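PDB 5JGF: vacuolar aminopeptidase 1 from Saccharomyces cerevisiae, which removes N-terminal amino acids, preferably neutral or hydrophobic ones, from peptides and proteins in the yeast vacuole with the help of bound zinc, working as a homododecamer. Local coordinates for residues Tyr221-Ala226 with Ser231-Met236; Lys253-Ala258 with Pro363-Gly368; Gln306-Gly311 with Gly413-Ser418. One frame throughout, in Å; residues are numbered along the deposited sequence.

Contact 1 (Tyr221-Ala226 with Ser231-Met236); sequences YVAKLA and SELIQM
Leu233, the first residue of strand 233-242, reaches helix 216-226 with one methyl and touches Val222 and Ala223. The contact between the segments is apolar: CD1 of Leu233 lies 4.1 Å from CG2 of Val222, and the same CD1 is 4.1 Å from CB of Ala223, which places the methyl against two neighbouring residues of one helical turn. It gets there because the leucine is stretched out, with CD1 anti to CA about the second torsion (chi2 177°), and CD1 rather than CD2 makes the approach. On the helix, Val222 uses the branch that sits between its backbone N and carbonyl carbon. SD of Met236 comes to 4.6 Å from CG2 of Val222, a looser approach on the same side of the strand as Leu233. Leu138 of the adjacent strand 132-140 packs on Val222, Leu233 and Met236 and completes the apolar patch.

No hydrogen bond crosses between the two segments; each has bonds of its own or to other partners. The helix is held by its own backbone, Ala226 N to Val222 O at 3.1 Å. On the strand, the Gln235 side chain curls round to take the N-H of the next residue, Met236 N donating to Gln235 OE1 at 3.0 Å; the N-H...O angle is 152° and the donor stands 28° from the carbonyl plane. Ile234 and Gln235 together face Leu139, a classic beta bulge.

With only 143 Å² buried between them, the two segments meet directly through apolar side chains. Such contacts prescribe shape and spacing more than direction, while the Gln235 amide is engaged at both ends, OE1 by Met236 N at the bulge and NE2 by Glu390 of a neighbouring subunit.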
ATOM      1  N   TYR D 221     -17.784  15.930 -49.693  1.00 20.44           N
ATOM      2  CA  TYR D 221     -17.288  14.617 -50.075  1.00 20.86           C
ATOM      3  C   TYR D 221     -18.377  13.544 -50.133  1.00 20.49           C
ATOM      4  O   TYR D 221     -18.496  12.838 -51.137  1.00 22.19           O
ATOM      5  CB  TYR D 221     -16.167  14.182 -49.121  1.00 20.87           C
ATOM      6  CG  TYR D 221     -15.578  12.831 -49.458  1.00 21.44           C
ATOM      7  CD1 TYR D 221     -15.845  11.714 -48.668  1.00 19.34           C
ATOM      8  CD2 TYR D 221     -14.788  12.661 -50.595  1.00 22.45           C
ATOM      9  CE1 TYR D 221     -15.345  10.458 -49.004  1.00 20.43           C
ATOM     10  CE2 TYR D 221     -14.285  11.411 -50.940  1.00 22.85           C
ATOM     11  CZ  TYR D 221     -14.568  10.315 -50.143  1.00 20.89           C
ATOM     12  OH  TYR D 221     -14.097   9.076 -50.503  1.00 19.10           O
ATOM     13  N   VAL D 222     -19.176  13.415 -49.079  1.00 19.86           N
ATOM     14  CA  VAL D 222     -20.227  12.400 -49.078  1.00 20.65           C
ATOM     15  C   VAL D 222     -21.361  12.742 -50.044  1.00 20.78           C
ATOM     16  O   VAL D 222     -22.035  11.850 -50.552  1.00 20.79           O
ATOM     17  CB  VAL D 222     -20.804  12.166 -47.660  1.00 20.70           C
ATOM     18  CG1 VAL D 222     -19.701  11.662 -46.733  1.00 20.76           C
ATOM     19  CG2 VAL D 222     -21.417  13.437 -47.121  1.00 21.65           C
ATOM     20  N   ALA D 223     -21.566  14.031 -50.297  1.00 20.97           N
ATOM     21  CA  ALA D 223     -22.605  14.457 -51.229  1.00 22.26           C
ATOM     22  C   ALA D 223     -22.161  14.017 -52.621  1.00 22.46           C
ATOM     23  O   ALA D 223     -22.957  13.514 -53.412  1.00 23.83           O
ATOM     24  CB  ALA D 223     -22.772  15.971 -51.182  1.00 21.01           C
ATOM     25  N   LYS D 224     -20.876  14.201 -52.904  1.00 21.98           N
ATOM     26  CA  LYS D 224     -20.309  13.807 -54.190  1.00 22.25           C
ATOM     27  C   LYS D 224     -20.424  12.294 -54.386  1.00 23.55           C
ATOM     28  O   LYS D 224     -20.793  11.827 -55.464  1.00 23.06           O
ATOM     29  CB  LYS D 224     -18.838  14.226 -54.267  1.00 22.92           C
ATOM     30  CG  LYS D 224     -18.140  13.795 -55.549  1.00 23.85           C
ATOM     31  CD  LYS D 224     -16.651  14.130 -55.514  1.00 24.80           C
ATOM     32  CE  LYS D 224     -15.954  13.598 -56.757  1.00 25.27           C
ATOM     33  NZ  LYS D 224     -14.484  13.858 -56.755  1.00 28.95           N
ATOM     34  N   LEU D 225     -20.108  11.532 -53.342  1.00 23.52           N
ATOM     35  CA  LEU D 225     -20.193  10.075 -53.418  1.00 23.46           C
ATOM     36  C   LEU D 225     -21.617   9.611 -53.722  1.00 23.44           C
ATOM     37  O   LEU D 225     -21.821   8.678 -54.500  1.00 24.07           O
ATOM     38  CB  LEU D 225     -19.735   9.436 -52.103  1.00 23.82           C
ATOM     39  CG  LEU D 225     -18.258   9.536 -51.712  1.00 23.70           C
ATOM     40  CD1 LEU D 225     -18.042   8.841 -50.375  1.00 23.33           C
ATOM     41  CD2 LEU D 225     -17.395   8.893 -52.785  1.00 24.32           C
ATOM     42  N   ALA D 226     -22.594  10.267 -53.106  1.00 22.08           N
ATOM     43  CA  ALA D 226     -23.996   9.908 -53.293  1.00 22.86           C
ATOM     44  C   ALA D 226     -24.595  10.517 -54.558  1.00 25.28           C
ATOM     45  O   ALA D 226     -25.618  10.044 -55.055  1.00 25.53           O
ATOM     46  CB  ALA D 226     -24.806  10.343 -52.077  1.00 21.16           C
ATOM     47  N   SER D 231     -26.790  20.961 -49.985  1.00 25.65           N
ATOM     48  CA  SER D 231     -28.029  21.535 -49.466  1.00 26.16           C
ATOM     49  C   SER D 231     -29.116  20.482 -49.272  1.00 25.21           C
ATOM     50  O   SER D 231     -30.031  20.660 -48.466  1.00 24.98           O
ATOM     51  CB  SER D 231     -28.550  22.617 -50.416  1.00 26.91           C
ATOM     52  OG  SER D 231     -28.872  22.065 -51.683  1.00 25.18           O
ATOM     53  N   GLU D 232     -29.007  19.381 -50.006  1.00 24.32           N
ATOM     54  CA  GLU D 232     -29.997  18.316 -49.928  1.00 26.21           C
ATOM     55  C   GLU D 232     -29.777  17.325 -48.785  1.00 25.70           C
ATOM     56  O   GLU D 232     -30.666  16.537 -48.467  1.00 26.75           O
ATOM     57  CB  GLU D 232     -30.054  17.580 -51.269  1.00 27.55           C
ATOM     58  CG  GLU D 232     -30.289  18.525 -52.445  1.00 30.17           C
ATOM     59  CD  GLU D 232     -30.328  17.817 -53.785  1.00 33.20           C
ATOM     60  OE1 GLU D 232     -29.367  17.087 -54.107  1.00 31.56           O
ATOM     61  OE2 GLU D 232     -31.319  18.001 -54.524  1.00 35.61           O
ATOM     62  N   LEU D 233     -28.601  17.365 -48.165  1.00 23.73           N
ATOM     63  CA  LEU D 233     -28.305  16.458 -47.056  1.00 23.63           C
ATOM     64  C   LEU D 233     -29.065  16.868 -45.795  1.00 23.66           C
ATOM     65  O   LEU D 233     -28.991  18.022 -45.371  1.00 23.59           O
ATOM     66  CB  LEU D 233     -26.803  16.454 -46.762  1.00 23.19           C
ATOM     67  CG  LEU D 233     -25.848  16.034 -47.884  1.00 23.36           C
ATOM     68  CD1 LEU D 233     -24.414  16.178 -47.392  1.00 23.16           C
ATOM     69  CD2 LEU D 233     -26.126  14.598 -48.310  1.00 23.65           C
ATOM     70  N   ILE D 234     -29.791  15.921 -45.199  1.00 23.93           N
ATOM     71  CA  ILE D 234     -30.559  16.189 -43.979  1.00 24.15           C
ATOM     72  C   ILE D 234     -30.031  15.475 -42.735  1.00 22.14           C
ATOM     73  O   ILE D 234     -30.116  16.010 -41.631  1.00 22.38           O
ATOM     74  CB  ILE D 234     -32.053  15.822 -44.165  1.00 27.03           C
ATOM     75  CG1 ILE D 234     -32.799  17.019 -44.749  1.00 29.12           C
ATOM     76  CG2 ILE D 234     -32.687  15.427 -42.843  1.00 29.60           C
ATOM     77  CD1 ILE D 234     -33.137  16.853 -46.186  1.00 31.66           C
ATOM     78  N   GLN D 235     -29.511  14.264 -42.913  1.00 20.89           N
ATOM     79  CA  GLN D 235     -28.955  13.484 -41.804  1.00 20.36           C
ATOM     80  C   GLN D 235     -28.083  12.355 -42.332  1.00 20.41           C
ATOM     81  O   GLN D 235     -28.098  12.050 -43.524  1.00 19.72           O
ATOM     82  CB  GLN D 235     -30.066  12.884 -40.933  1.00 19.37           C
ATOM     83  CG  GLN D 235     -30.342  13.645 -39.636  1.00 19.21           C
ATOM     84  CD  GLN D 235     -29.075  13.928 -38.843  1.00 21.28           C
ATOM     85  OE1 GLN D 235     -28.100  13.178 -38.920  1.00 21.12           O
ATOM     86  NE2 GLN D 235     -29.087  15.008 -38.070  1.00 20.26           N
ATOM     87  N   MET D 236     -27.314  11.739 -41.441  1.00 18.17           N
ATOM     88  CA  MET D 236     -26.454  10.637 -41.841  1.00 18.44           C
ATOM     89  C   MET D 236     -26.041   9.756 -40.674  1.00 17.28           C
ATOM     90  O   MET D 236     -25.998  10.196 -39.527  1.00 16.69           O
ATOM     91  CB  MET D 236     -25.213  11.162 -42.570  1.00 22.31           C
ATOM     92  CG  MET D 236     -24.536  12.334 -41.905  1.00 24.90           C
ATOM     93  SD  MET D 236     -23.162  12.976 -42.899  1.00 32.54           S
ATOM     94  CE  MET D 236     -21.892  12.980 -41.658  1.00 27.35           C
TER

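Contact 2 (Lys253-Ala258 with Pro363-Gly368); sequences KHFLFA and PVPNVG
The bulged start of strand 255-258, in a small three-stranded antiparallel sheet, meets loop 363-368 through His254 with Asn366 and Phe255 with Pro365. His254 and Phe255 both face Gly249, a classic beta bulge. Asn366 ND2 donates to His254 O at 3.1 Å, and the bond is almost straight (175°). The donor sits on a lone pair in the carbonyl plane, while the acceptor is merely 2° out of the asparagine's amide plane, so both flat groups are suitably turned for the bond. Asn366 OD1 accepts from Lys447 N, which leaves the amide gripped at both ends and its flip fixed. Beside it, CE1 of Phe255 meets CG of Pro365 at 4.0 Å, the proline coming obliquely to the ring; Tyr111 of a neighbouring subunit also packs on Pro365. With an alanine at position Asn366, the carbonyl of His254 and Lys447 N would probably each be left without a mate, and this bridge between strand and loop lost. The positive phi of Asn366 (55°) is typical of asparagine in a left-handed loop conformation, its side-chain amide here tying the loop to backbone groups of the three-stranded sheet and just past it.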
ATOM      1  N   LYS D 253      -1.666 -21.497 -46.856  1.00 16.46           N
ATOM      2  CA  LYS D 253      -2.957 -20.894 -47.175  1.00 17.94           C
ATOM      3  C   LYS D 253      -4.124 -21.514 -46.409  1.00 17.69           C
ATOM      4  O   LYS D 253      -5.220 -21.682 -46.945  1.00 17.61           O
ATOM      5  CB  LYS D 253      -3.208 -20.960 -48.688  1.00 18.59           C
ATOM      6  CG  LYS D 253      -2.174 -20.184 -49.491  1.00 23.36           C
ATOM      7  CD  LYS D 253      -2.542 -20.064 -50.959  1.00 28.09           C
ATOM      8  CE  LYS D 253      -1.545 -19.173 -51.686  1.00 32.10           C
ATOM      9  NZ  LYS D 253      -1.886 -18.971 -53.123  1.00 36.49           N
ATOM     10  N   HIS D 254      -3.877 -21.822 -45.138  1.00 16.28           N
ATOM     11  CA  HIS D 254      -4.870 -22.428 -44.253  1.00 16.35           C
ATOM     12  C   HIS D 254      -5.797 -21.402 -43.610  1.00 15.94           C
ATOM     13  O   HIS D 254      -6.820 -21.771 -43.031  1.00 14.27           O
ATOM     14  CB  HIS D 254      -4.174 -23.180 -43.117  1.00 18.68           C
ATOM     15  CG  HIS D 254      -3.343 -24.337 -43.571  1.00 23.28           C
ATOM     16  ND1 HIS D 254      -2.067 -24.562 -43.101  1.00 24.39           N
ATOM     17  CD2 HIS D 254      -3.613 -25.346 -44.432  1.00 23.58           C
ATOM     18  CE1 HIS D 254      -1.586 -25.662 -43.653  1.00 26.50           C
ATOM     19  NE2 HIS D 254      -2.504 -26.158 -44.465  1.00 25.33           N
ATOM     20  N   PHE D 255      -5.438 -20.126 -43.708  1.00 14.03           N
ATOM     21  CA  PHE D 255      -6.216 -19.067 -43.073  1.00 14.53           C
ATOM     22  C   PHE D 255      -6.818 -18.012 -43.984  1.00 14.29           C
ATOM     23  O   PHE D 255      -6.415 -17.843 -45.134  1.00 12.53           O
ATOM     24  CB  PHE D 255      -5.343 -18.336 -42.047  1.00 13.80           C
ATOM     25  CG  PHE D 255      -4.785 -19.228 -40.978  1.00 16.78           C
ATOM     26  CD1 PHE D 255      -5.616 -19.779 -40.011  1.00 17.83           C
ATOM     27  CD2 PHE D 255      -3.423 -19.517 -40.940  1.00 18.54           C
ATOM     28  CE1 PHE D 255      -5.099 -20.608 -39.018  1.00 18.87           C
ATOM     29  CE2 PHE D 255      -2.896 -20.345 -39.948  1.00 18.31           C
ATOM     30  CZ  PHE D 255      -3.736 -20.890 -38.988  1.00 18.04           C
ATOM     31  N   LEU D 256      -7.781 -17.288 -43.420  1.00 13.44           N
ATOM     32  CA  LEU D 256      -8.454 -16.188 -44.094  1.00 13.27           C
ATOM     33  C   LEU D 256      -8.427 -15.053 -43.074  1.00 12.32           C
ATOM     34  O   LEU D 256      -8.942 -15.200 -41.965  1.00 13.55           O
ATOM     35  CB  LEU D 256      -9.902 -16.561 -44.446  1.00 13.80           C
ATOM     36  CG  LEU D 256     -10.737 -15.538 -45.235  1.00 17.10           C
ATOM     37  CD1 LEU D 256     -11.911 -16.238 -45.901  1.00 16.14           C
ATOM     38  CD2 LEU D 256     -11.243 -14.438 -44.312  1.00 14.99           C
ATOM     39  N   PHE D 257      -7.789 -13.943 -43.439  1.00 11.75           N
ATOM     40  CA  PHE D 257      -7.691 -12.782 -42.561  1.00 12.39           C
ATOM     41  C   PHE D 257      -8.633 -11.724 -43.115  1.00 12.62           C
ATOM     42  O   PHE D 257      -8.584 -11.405 -44.301  1.00 13.11           O
ATOM     43  CB  PHE D 257      -6.265 -12.212 -42.549  1.00 12.39           C
ATOM     44  CG  PHE D 257      -5.189 -13.232 -42.264  1.00 12.79           C
ATOM     45  CD1 PHE D 257      -5.412 -14.282 -41.381  1.00 11.45           C
ATOM     46  CD2 PHE D 257      -3.929 -13.103 -42.844  1.00 13.60           C
ATOM     47  CE1 PHE D 257      -4.396 -15.188 -41.075  1.00 12.10           C
ATOM     48  CE2 PHE D 257      -2.905 -14.004 -42.545  1.00 12.25           C
ATOM     49  CZ  PHE D 257      -3.138 -15.047 -41.659  1.00 14.41           C
ATOM     50  N   ALA D 258      -9.486 -11.175 -42.263  1.00 13.63           N
ATOM     51  CA  ALA D 258     -10.426 -10.165 -42.725  1.00 11.92           C
ATOM     52  C   ALA D 258     -11.091  -9.466 -41.562  1.00 12.65           C
ATOM     53  O   ALA D 258     -11.174 -10.007 -40.459  1.00 11.94           O
ATOM     54  CB  ALA D 258     -11.499 -10.811 -43.620  1.00 13.06           C
ATOM     55  N   PRO D 363     -12.499 -25.501 -30.649  1.00 12.80           N
ATOM     56  CA  PRO D 363     -12.438 -25.848 -32.069  1.00 11.77           C
ATOM     57  C   PRO D 363     -11.112 -25.458 -32.714  1.00 13.19           C
ATOM     58  O   PRO D 363     -10.361 -24.642 -32.180  1.00 11.68           O
ATOM     59  CB  PRO D 363     -13.596 -25.055 -32.650  1.00 12.26           C
ATOM     60  CG  PRO D 363     -13.495 -23.764 -31.875  1.00 11.78           C
ATOM     61  CD  PRO D 363     -13.238 -24.239 -30.449  1.00 11.17           C
ATOM     62  N   VAL D 364     -10.835 -26.056 -33.867  1.00 12.54           N
ATOM     63  CA  VAL D 364      -9.630 -25.755 -34.621  1.00 13.19           C
ATOM     64  C   VAL D 364     -10.086 -25.377 -36.026  1.00 13.21           C
ATOM     65  O   VAL D 364     -11.243 -25.591 -36.388  1.00 12.60           O
ATOM     66  CB  VAL D 364      -8.663 -26.957 -34.658  1.00 14.69           C
ATOM     67  CG1 VAL D 364      -8.213 -27.289 -33.236  1.00 13.09           C
ATOM     68  CG2 VAL D 364      -9.333 -28.164 -35.301  1.00 15.24           C
ATOM     69  N   PRO D 365      -9.187 -24.807 -36.837  1.00 13.45           N
ATOM     70  CA  PRO D 365      -9.548 -24.402 -38.199  1.00 13.66           C
ATOM     71  C   PRO D 365      -9.826 -25.508 -39.215  1.00 14.22           C
ATOM     72  O   PRO D 365      -9.306 -26.617 -39.111  1.00 12.84           O
ATOM     73  CB  PRO D 365      -8.351 -23.553 -38.639  1.00 15.39           C
ATOM     74  CG  PRO D 365      -7.683 -23.144 -37.340  1.00 15.32           C
ATOM     75  CD  PRO D 365      -7.819 -24.376 -36.506  1.00 13.36           C
ATOM     76  N   ASN D 366     -10.660 -25.170 -40.193  1.00 12.88           N
ATOM     77  CA  ASN D 366     -10.995 -26.043 -41.315  1.00 13.65           C
ATOM     78  C   ASN D 366     -11.542 -27.437 -41.034  1.00 14.60           C
ATOM     79  O   ASN D 366     -11.267 -28.380 -41.781  1.00 14.70           O
ATOM     80  CB  ASN D 366      -9.766 -26.140 -42.222  1.00 13.49           C
ATOM     81  CG  ASN D 366      -9.218 -24.772 -42.585  1.00 13.59           C
ATOM     82  OD1 ASN D 366      -9.962 -23.895 -43.019  1.00 14.80           O
ATOM     83  ND2 ASN D 366      -7.917 -24.582 -42.404  1.00 12.37           N
ATOM     84  N   VAL D 367     -12.333 -27.565 -39.979  1.00 13.38           N
ATOM     85  CA  VAL D 367     -12.921 -28.852 -39.632  1.00 14.91           C
ATOM     86  C   VAL D 367     -14.435 -28.827 -39.808  1.00 15.83           C
ATOM     87  O   VAL D 367     -15.001 -29.673 -40.500  1.00 15.44           O
ATOM     88  CB  VAL D 367     -12.583 -29.240 -38.180  1.00 15.15           C
ATOM     89  CG1 VAL D 367     -13.388 -30.463 -37.758  1.00 16.14           C
ATOM     90  CG2 VAL D 367     -11.090 -29.527 -38.067  1.00 14.57           C
ATOM     91  N   GLY D 368     -15.089 -27.853 -39.186  1.00 14.82           N
ATOM     92  CA  GLY D 368     -16.533 -27.762 -39.300  1.00 14.79           C
ATOM     93  C   GLY D 368     -17.155 -26.809 -38.301  1.00 15.56           C
ATOM     94  O   GLY D 368     -16.454 -26.124 -37.556  1.00 14.11           O
TER

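Contact 3 (Gln306-Gly311 with Gly413-Ser418); sequences QGAKGG and GTIGPS
Lys309 arches over to Ser418, and next to it Ala308 presses on Ile415; these two pairs join the turn before helix 312-324 to the start of helix 416-423. From CB the lysine chain sets off beside its backbone N, with CG anti to the carbonyl carbon (chi1 -63°), and CB itself stays clear of the other segment. CG already lies 3.9 Å from Ser418 OG. CD follows in an extended run, and the chain then turns at its last torsion (chi4 -67°), which swings the tip back to the serine: CE is 3.5 Å from Ser418 OG, and NZ donates to that same OG at 2.8 Å. The hydroxyl is thus met by the bent end of the chain, with the ammonium as donor. Leu303 and Gln422 also touch the lysine side chain.

The apolar pair is Ala308 with Ile415, both buried. CB of Ala308 touches CB of Ile415 at 3.6 Å and its CG2 branch, also at 3.6 Å, so the small side chain rests on the branch point of the isoleucine. Ala308 is kept in a 3-10 turn by Gly310 N bonding to Gly307 O. Ahead of helix 416-423, Thr414 OG1 accepts from Gly416 N at 3.0 Å, a capping bond, and is hydrogen-bonded to Asp429 OD1.

Ile415 carries the contact to the catalytic centre: its side chain touches Glu298, a zinc ligand in another structure of this protein, and is about 8 Å from a bound zinc. The arrangement is consistent with second-shell packing beside the two-zinc site of an M18 aminopeptidase, where a capped helix start meets a 3-10 turn.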
ATOM      1  N   GLN D 306     -34.608  -3.263 -34.046  1.00 14.24           N
ATOM      2  CA  GLN D 306     -33.930  -3.961 -35.132  1.00 13.31           C
ATOM      3  C   GLN D 306     -33.002  -5.070 -34.632  1.00 13.40           C
ATOM      4  O   GLN D 306     -32.295  -5.702 -35.414  1.00 12.41           O
ATOM      5  CB  GLN D 306     -33.148  -2.968 -36.010  1.00 13.81           C
ATOM      6  CG  GLN D 306     -32.074  -2.159 -35.282  1.00 14.69           C
ATOM      7  CD  GLN D 306     -32.571  -0.808 -34.776  1.00 17.84           C
ATOM      8  OE1 GLN D 306     -31.854  -0.097 -34.066  1.00 19.68           O
ATOM      9  NE2 GLN D 306     -33.789  -0.444 -35.147  1.00 13.59           N
ATOM     10  N   GLY D 307     -33.015  -5.296 -33.321  1.00 13.57           N
ATOM     11  CA  GLY D 307     -32.203  -6.344 -32.726  1.00 14.14           C
ATOM     12  C   GLY D 307     -33.057  -7.578 -32.491  1.00 13.22           C
ATOM     13  O   GLY D 307     -34.268  -7.545 -32.720  1.00 12.49           O
ATOM     14  N   ALA D 308     -32.444  -8.664 -32.025  1.00 13.12           N
ATOM     15  CA  ALA D 308     -33.180  -9.905 -31.783  1.00 13.29           C
ATOM     16  C   ALA D 308     -34.393  -9.736 -30.877  1.00 14.57           C
ATOM     17  O   ALA D 308     -35.410 -10.393 -31.078  1.00 13.23           O
ATOM     18  CB  ALA D 308     -32.249 -10.969 -31.203  1.00 14.45           C
ATOM     19  N   LYS D 309     -34.291  -8.863 -29.879  1.00 12.39           N
ATOM     20  CA  LYS D 309     -35.405  -8.658 -28.963  1.00 13.68           C
ATOM     21  C   LYS D 309     -36.548  -7.874 -29.610  1.00 12.87           C
ATOM     22  O   LYS D 309     -37.641  -7.797 -29.048  1.00 12.84           O
ATOM     23  CB  LYS D 309     -34.918  -7.956 -27.690  1.00 12.79           C
ATOM     24  CG  LYS D 309     -33.904  -8.784 -26.892  1.00 16.10           C
ATOM     25  CD  LYS D 309     -33.400  -8.034 -25.662  1.00 15.87           C
ATOM     26  CE  LYS D 309     -32.319  -8.820 -24.922  1.00 17.54           C
ATOM     27  NZ  LYS D 309     -32.835 -10.079 -24.307  1.00 16.28           N
ATOM     28  N   GLY D 310     -36.287  -7.318 -30.794  1.00 13.61           N
ATOM     29  CA  GLY D 310     -37.290  -6.555 -31.528  1.00 14.26           C
ATOM     30  C   GLY D 310     -38.334  -7.441 -32.193  1.00 15.92           C
ATOM     31  O   GLY D 310     -39.339  -6.955 -32.714  1.00 16.24           O
ATOM     32  N   GLY D 311     -38.072  -8.745 -32.201  1.00 14.93           N
ATOM     33  CA  GLY D 311     -39.005  -9.722 -32.743  1.00 16.58           C
ATOM     34  C   GLY D 311     -39.365  -9.792 -34.218  1.00 16.96           C
ATOM     35  O   GLY D 311     -40.488 -10.179 -34.543  1.00 16.79           O
ATOM     36  N   GLY D 413     -21.847 -13.521 -24.931  1.00 19.89           N
ATOM     37  CA  GLY D 413     -23.246 -13.880 -25.096  1.00 19.50           C
ATOM     38  C   GLY D 413     -23.682 -13.844 -26.546  1.00 18.99           C
ATOM     39  O   GLY D 413     -22.912 -13.448 -27.422  1.00 17.05           O
ATOM     40  N   THR D 414     -24.916 -14.269 -26.804  1.00 17.67           N
ATOM     41  CA  THR D 414     -25.462 -14.279 -28.158  1.00 15.84           C
ATOM     42  C   THR D 414     -26.955 -13.973 -28.074  1.00 16.01           C
ATOM     43  O   THR D 414     -27.492 -13.766 -26.987  1.00 16.03           O
ATOM     44  CB  THR D 414     -25.323 -15.659 -28.828  1.00 15.94           C
ATOM     45  OG1 THR D 414     -26.230 -16.574 -28.204  1.00 16.21           O
ATOM     46  CG2 THR D 414     -23.901 -16.193 -28.696  1.00 15.72           C
ATOM     47  N   ILE D 415     -27.618 -13.957 -29.225  1.00 14.91           N
ATOM     48  CA  ILE D 415     -29.051 -13.694 -29.275  1.00 14.05           C
ATOM     49  C   ILE D 415     -29.822 -14.986 -29.003  1.00 13.39           C
ATOM     50  O   ILE D 415     -31.050 -14.976 -28.923  1.00 12.54           O
ATOM     51  CB  ILE D 415     -29.478 -13.176 -30.668  1.00 13.94           C
ATOM     52  CG1 ILE D 415     -29.172 -14.235 -31.729  1.00 15.01           C
ATOM     53  CG2 ILE D 415     -28.751 -11.874 -30.993  1.00 14.73           C
ATOM     54  CD1 ILE D 415     -29.579 -13.838 -33.143  1.00 16.68           C
ATOM     55  N   GLY D 416     -29.092 -16.091 -28.870  1.00 11.88           N
ATOM     56  CA  GLY D 416     -29.714 -17.389 -28.649  1.00 13.69           C
ATOM     57  C   GLY D 416     -30.772 -17.450 -27.564  1.00 14.13           C
ATOM     58  O   GLY D 416     -31.923 -17.813 -27.831  1.00 14.52           O
ATOM     59  N   PRO D 417     -30.406 -17.133 -26.315  1.00 13.19           N
ATOM     60  CA  PRO D 417     -31.360 -17.162 -25.204  1.00 12.52           C
ATOM     61  C   PRO D 417     -32.587 -16.281 -25.460  1.00 13.89           C
ATOM     62  O   PRO D 417     -33.704 -16.643 -25.089  1.00 13.76           O
ATOM     63  CB  PRO D 417     -30.521 -16.684 -24.026  1.00 12.62           C
ATOM     64  CG  PRO D 417     -29.174 -17.271 -24.341  1.00 13.88           C
ATOM     65  CD  PRO D 417     -29.024 -16.974 -25.820  1.00 13.26           C
ATOM     66  N   SER D 418     -32.373 -15.129 -26.093  1.00 12.54           N
ATOM     67  CA  SER D 418     -33.472 -14.217 -26.396  1.00 13.98           C
ATOM     68  C   SER D 418     -34.459 -14.868 -27.369  1.00 14.35           C
ATOM     69  O   SER D 418     -35.666 -14.869 -27.128  1.00 12.85           O
ATOM     70  CB  SER D 418     -32.945 -12.910 -27.006  1.00 12.84           C
ATOM     71  OG  SER D 418     -32.210 -12.154 -26.059  1.00 16.29           O
TER

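How the contacts relate
Following the chain from the N terminus, contact 1 comes first and closes a four-residue connection, tying helix 216-226 back to strand 233-242 of the six-stranded antiparallel sheet. It is complete before the others open. Contact 2 opens at 253-258 and contact 3 at 306-311; contact 2 then closes at 363-368 and contact 3 at 413-418, so these two long closures cross, each spanning about a hundred residues. Contact 2 joins the three-stranded sheet to the loop before strand 369-372, whereas contact 3 ties two helix starts near the zinc site. Contacts 1 and 2 lie on opposite sides of the chain's centre, their own centres 40 Å apart.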